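Local coordinates for protein citrate synthase (Thermotoga maritima, PDB 2P2W) that probably condenses oxaloacetate with acetyl-CoA and water to give citrate and free CoA, a reaction of the tricarboxylic acid cycle, at residues M221-E232 / K275-Y286. Numbering follows the deposited sequence.
Sequences MLEEIGSEDRVE and KLFRIASKLEEY
Leu222 packs onto the helix of 275-286, where its CD2 lies 3.8 Å from Ile279 CG2 and 3.8 Å from Ala280 CA; the small Ala280 allows this nearness to the backbone. Ile279 slides past Leu222 in the opposite direction and sets CD1 against the carbonyl of the turn, 3.5 Å from Gly226 O. On the same apolar face Met221 CE and Leu283 CD2 meet tip to tip (3.6 Å), the flexible thioether bending at chi3 (72°). Val231 is a knob in the hole formed by Ile279, Lys282, Leu283 and Tyr286, suiting a compact beta-branched residue. Next to it the Tyr286 ring takes Glu232 CA over one face (CH-pi, 4.0 Å to the centroid), and a water joins Glu232 OE2 to Tyr286 OH, which also bonds Gln236. At the other margin Glu228 lays its CB against Lys282 CG (3.6 Å), then bends at chi2 (91°) so that OE1 forms a salt bridge with Lys275 NZ (2.7 Å), met syn but somewhat out of the carboxylate plane. With an alanine in place of Glu228, the Lys275 ammonium would probably lose its carboxylate mate and Lys282 CB the packing of CG. Gly226, first past helix 214-225, has a positive phi that would jam a side chain against the preceding carbonyl O. Two successive helices joined by a short turn thus pack across helix 275-289, segment 221-225 crossing 275-286 at 83°, within the largely alpha-helical citrate synthase fold.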
loop_
_atom_site.group_PDB
_atom_site.type_symbol
_atom_site.label_atom_id
_atom_site.label_comp_id
_atom_site.label_asym_id
_atom_site.label_seq_id
_atom_site.Cartn_x
_atom_site.Cartn_y
_atom_site.Cartn_z
ATOM N N MET A 221 26.648 -5.097 1.426
ATOM C CA MET A 221 26.949 -6.403 1.994
ATOM C C MET A 221 28.197 -6.957 1.320
ATOM O O MET A 221 29.086 -7.496 1.980
ATOM C CB MET A 221 25.782 -7.365 1.778
ATOM C CG MET A 221 26.051 -8.765 2.298
ATOM S SD MET A 221 24.922 -9.982 1.605
ATOM C CE MET A 221 25.514 -10.078 -0.072
ATOM N N LEU A 222 28.256 -6.820 -0.001
ATOM C CA LEU A 222 29.407 -7.299 -0.759
ATOM C C LEU A 222 30.671 -6.578 -0.292
ATOM O O LEU A 222 31.731 -7.188 -0.143
ATOM C CB LEU A 222 29.181 -7.063 -2.260
ATOM C CG LEU A 222 28.012 -7.846 -2.871
ATOM C CD1 LEU A 222 27.815 -7.451 -4.334
ATOM C CD2 LEU A 222 28.282 -9.340 -2.741
ATOM N N GLU A 223 30.556 -5.275 -0.052
ATOM C CA GLU A 223 31.697 -4.490 0.400
ATOM C C GLU A 223 32.081 -4.875 1.825
ATOM O O GLU A 223 33.265 -4.870 2.184
ATOM C CB GLU A 223 31.373 -2.995 0.268
ATOM C CG GLU A 223 31.481 -2.553 -1.195
ATOM C CD GLU A 223 30.698 -1.298 -1.555
ATOM O OE1 GLU A 223 29.892 -0.820 -0.736
ATOM O OE2 GLU A 223 30.875 -0.810 -2.692
ATOM N N GLU A 224 31.080 -5.241 2.625
ATOM C CA GLU A 224 31.317 -5.657 4.001
ATOM C C GLU A 224 32.150 -6.936 3.976
ATOM O O GLU A 224 33.032 -7.135 4.813
ATOM C CB GLU A 224 29.988 -5.927 4.711
ATOM C CG GLU A 224 30.115 -6.060 6.214
ATOM C CD GLU A 224 28.840 -6.568 6.867
ATOM O OE1 GLU A 224 27.742 -6.178 6.418
ATOM O OE2 GLU A 224 28.942 -7.346 7.836
ATOM N N ILE A 225 31.858 -7.809 3.014
ATOM C CA ILE A 225 32.603 -9.058 2.873
ATOM C C ILE A 225 34.028 -8.689 2.450
ATOM O O ILE A 225 35.007 -9.276 2.921
ATOM C CB ILE A 225 31.961 -9.973 1.808
ATOM C CG1 ILE A 225 30.539 -10.354 2.242
ATOM C CG2 ILE A 225 32.809 -11.222 1.618
ATOM C CD1 ILE A 225 29.756 -11.126 1.202
ATOM N N GLY A 226 34.128 -7.713 1.552
ATOM C CA GLY A 226 35.427 -7.235 1.110
ATOM C C GLY A 226 36.092 -7.920 -0.061
ATOM O O GLY A 226 36.554 -7.248 -0.984
ATOM N N SER A 227 36.173 -9.247 -0.027
ATOM C CA SER A 227 36.803 -9.972 -1.122
ATOM C C SER A 227 36.422 -11.437 -1.112
ATOM O O SER A 227 35.830 -11.933 -0.151
ATOM C CB SER A 227 38.322 -9.868 -1.033
ATOM O OG SER A 227 38.815 -10.711 -0.009
ATOM N N GLU A 228 36.790 -12.120 -2.188
ATOM C CA GLU A 228 36.511 -13.535 -2.348
ATOM C C GLU A 228 37.149 -14.365 -1.239
ATOM O O GLU A 228 36.643 -15.425 -0.887
ATOM C CB GLU A 228 37.035 -14.028 -3.704
ATOM C CG GLU A 228 36.506 -13.274 -4.914
ATOM C CD GLU A 228 37.380 -12.090 -5.316
ATOM O OE1 GLU A 228 37.620 -11.198 -4.479
ATOM O OE2 GLU A 228 37.821 -12.051 -6.487
ATOM N N ASP A 229 38.261 -13.884 -0.691
ATOM C CA ASP A 229 38.964 -14.614 0.361
ATOM C C ASP A 229 38.227 -14.620 1.693
ATOM O O ASP A 229 38.462 -15.489 2.530
ATOM C CB ASP A 229 40.359 -14.022 0.592
ATOM C CG ASP A 229 41.220 -14.036 -0.656
ATOM O OD1 ASP A 229 41.208 -15.055 -1.377
ATOM O OD2 ASP A 229 41.923 -13.031 -0.905
ATOM N N ARG A 230 37.336 -13.652 1.884
ATOM C CA ARG A 230 36.604 -13.528 3.134
ATOM C C ARG A 230 35.162 -14.044 3.098
ATOM O O ARG A 230 34.441 -13.935 4.090
ATOM C CB ARG A 230 36.623 -12.060 3.570
ATOM C CG ARG A 230 38.034 -11.505 3.767
ATOM C CD ARG A 230 38.056 -9.981 3.764
ATOM N NE ARG A 230 37.289 -9.406 4.864
ATOM C CZ ARG A 230 37.753 -9.232 6.098
ATOM N NH1 ARG A 230 38.997 -9.584 6.401
ATOM N NH2 ARG A 230 36.968 -8.708 7.030
ATOM N N VAL A 231 34.749 -14.610 1.968
ATOM C CA VAL A 231 33.386 -15.122 1.831
ATOM C C VAL A 231 33.023 -16.202 2.853
ATOM O O VAL A 231 32.019 -16.087 3.553
ATOM C CB VAL A 231 33.137 -15.656 0.398
ATOM C CG1 VAL A 231 31.870 -16.502 0.353
ATOM C CG2 VAL A 231 33.000 -14.487 -0.563
ATOM N N GLU A 232 33.836 -17.248 2.944
ATOM C CA GLU A 232 33.556 -18.327 3.887
ATOM C C GLU A 232 33.292 -17.825 5.304
ATOM O O GLU A 232 32.300 -18.200 5.931
ATOM C CB GLU A 232 34.712 -19.327 3.911
ATOM C CG GLU A 232 34.481 -20.473 4.876
ATOM C CD GLU A 232 35.639 -21.441 4.917
ATOM O OE1 GLU A 232 36.659 -21.180 4.246
ATOM O OE2 GLU A 232 35.533 -22.462 5.624
ATOM N N LYS A 275 34.686 -5.669 -9.151
ATOM C CA LYS A 275 34.995 -6.201 -7.824
ATOM C C LYS A 275 33.713 -6.729 -7.175
ATOM O O LYS A 275 33.708 -7.789 -6.551
ATOM C CB LYS A 275 35.610 -5.094 -6.956
ATOM C CG LYS A 275 35.879 -5.458 -5.500
ATOM C CD LYS A 275 37.136 -6.299 -5.311
ATOM C CE LYS A 275 36.835 -7.784 -5.195
ATOM N NZ LYS A 275 38.104 -8.565 -5.031
ATOM N N LEU A 276 32.625 -5.981 -7.328
ATOM C CA LEU A 276 31.342 -6.386 -6.766
ATOM C C LEU A 276 30.908 -7.723 -7.356
ATOM O O LEU A 276 30.489 -8.628 -6.633
ATOM C CB LEU A 276 30.275 -5.319 -7.051
ATOM C CG LEU A 276 30.474 -3.983 -6.326
ATOM C CD1 LEU A 276 29.451 -2.958 -6.810
ATOM C CD2 LEU A 276 30.343 -4.204 -4.816
ATOM N N PHE A 277 31.014 -7.851 -8.674
ATOM C CA PHE A 277 30.622 -9.089 -9.322
ATOM C C PHE A 277 31.472 -10.262 -8.836
ATOM O O PHE A 277 30.943 -11.334 -8.553
ATOM C CB PHE A 277 30.735 -8.964 -10.845
ATOM C CG PHE A 277 30.393 -10.230 -11.579
ATOM C CD1 PHE A 277 29.134 -10.811 -11.441
ATOM C CD2 PHE A 277 31.330 -10.850 -12.401
ATOM C CE1 PHE A 277 28.812 -11.995 -12.112
ATOM C CE2 PHE A 277 31.019 -12.030 -13.073
ATOM C CZ PHE A 277 29.758 -12.605 -12.929
ATOM N N ARG A 278 32.783 -10.058 -8.733
ATOM C CA ARG A 278 33.682 -11.125 -8.286
ATOM C C ARG A 278 33.258 -11.637 -6.909
ATOM O O ARG A 278 33.220 -12.842 -6.667
ATOM C CB ARG A 278 35.133 -10.629 -8.208
ATOM C CG ARG A 278 35.771 -10.168 -9.525
ATOM C CD ARG A 278 36.066 -11.316 -10.484
ATOM N NE ARG A 278 36.845 -10.885 -11.653
ATOM C CZ ARG A 278 38.172 -10.767 -11.689
ATOM N NH1 ARG A 278 38.905 -11.050 -10.621
ATOM N NH2 ARG A 278 38.773 -10.359 -12.802
ATOM N N ILE A 279 32.949 -10.714 -6.005
ATOM C CA ILE A 279 32.540 -11.096 -4.657
ATOM C C ILE A 279 31.201 -11.843 -4.675
ATOM O O ILE A 279 31.051 -12.885 -4.037
ATOM C CB ILE A 279 32.433 -9.849 -3.739
ATOM C CG1 ILE A 279 33.798 -9.157 -3.654
ATOM C CG2 ILE A 279 31.968 -10.256 -2.337
ATOM C CD1 ILE A 279 33.779 -7.803 -2.960
ATOM N N ALA A 280 30.235 -11.309 -5.415
ATOM C CA ALA A 280 28.910 -11.927 -5.509
ATOM C C ALA A 280 28.997 -13.333 -6.111
ATOM O O ALA A 280 28.294 -14.259 -5.686
ATOM C CB ALA A 280 27.995 -11.051 -6.358
ATOM N N SER A 281 29.860 -13.485 -7.108
ATOM C CA SER A 281 30.031 -14.774 -7.761
ATOM C C SER A 281 30.644 -15.777 -6.789
ATOM O O SER A 281 30.253 -16.946 -6.760
ATOM C CB SER A 281 30.922 -14.621 -8.995
ATOM O OG SER A 281 30.876 -15.791 -9.790
ATOM N N LYS A 282 31.606 -15.315 -5.993
ATOM C CA LYS A 282 32.265 -16.184 -5.024
ATOM C C LYS A 282 31.290 -16.567 -3.914
ATOM O O LYS A 282 31.325 -17.687 -3.399
ATOM C CB LYS A 282 33.478 -15.478 -4.420
ATOM C CG LYS A 282 34.339 -16.373 -3.537
ATOM C CD LYS A 282 34.923 -17.529 -4.334
ATOM C CE LYS A 282 35.996 -18.256 -3.544
ATOM N NZ LYS A 282 36.626 -19.323 -4.362
ATOM N N LEU A 283 30.423 -15.629 -3.547
ATOM C CA LEU A 283 29.433 -15.875 -2.504
ATOM C C LEU A 283 28.497 -16.995 -2.966
ATOM O O LEU A 283 28.166 -17.902 -2.199
ATOM C CB LEU A 283 28.640 -14.596 -2.225
ATOM C CG LEU A 283 27.610 -14.615 -1.093
ATOM C CD1 LEU A 283 28.265 -15.070 0.214
ATOM C CD2 LEU A 283 27.024 -13.206 -0.938
ATOM N N GLU A 284 28.082 -16.936 -4.227
ATOM C CA GLU A 284 27.206 -17.964 -4.773
ATOM C C GLU A 284 27.933 -19.304 -4.780
ATOM O O GLU A 284 27.368 -20.328 -4.392
ATOM C CB GLU A 284 26.783 -17.622 -6.202
ATOM C CG GLU A 284 26.169 -18.806 -6.934
ATOM C CD GLU A 284 25.773 -18.481 -8.354
ATOM O OE1 GLU A 284 25.723 -17.284 -8.704
ATOM O OE2 GLU A 284 25.503 -19.429 -9.123
ATOM N N GLU A 285 29.185 -19.291 -5.225
ATOM C CA GLU A 285 29.971 -20.519 -5.283
ATOM C C GLU A 285 30.041 -21.208 -3.928
ATOM O O GLU A 285 29.828 -22.416 -3.826
ATOM C CB GLU A 285 31.399 -20.239 -5.761
ATOM C CG GLU A 285 32.225 -21.509 -5.966
ATOM C CD GLU A 285 33.704 -21.229 -6.168
ATOM O OE1 GLU A 285 34.380 -20.873 -5.179
ATOM O OE2 GLU A 285 34.190 -21.356 -7.313
ATOM N N TYR A 286 30.340 -20.441 -2.888
ATOM C CA TYR A 286 30.461 -21.012 -1.558
ATOM C C TYR A 286 29.145 -21.536 -0.994
ATOM O O TYR A 286 29.086 -22.644 -0.450
ATOM C CB TYR A 286 31.057 -19.987 -0.589
ATOM C CG TYR A 286 31.188 -20.520 0.819
ATOM C CD1 TYR A 286 32.336 -21.207 1.216
ATOM C CD2 TYR A 286 30.141 -20.401 1.733
ATOM C CE1 TYR A 286 32.435 -21.765 2.484
ATOM C CE2 TYR A 286 30.229 -20.957 3.007
ATOM C CZ TYR A 286 31.378 -21.639 3.374
ATOM O OH TYR A 286 31.473 -22.200 4.627
HETATM O O HOH W 1 33.241 -24.153 4.955
#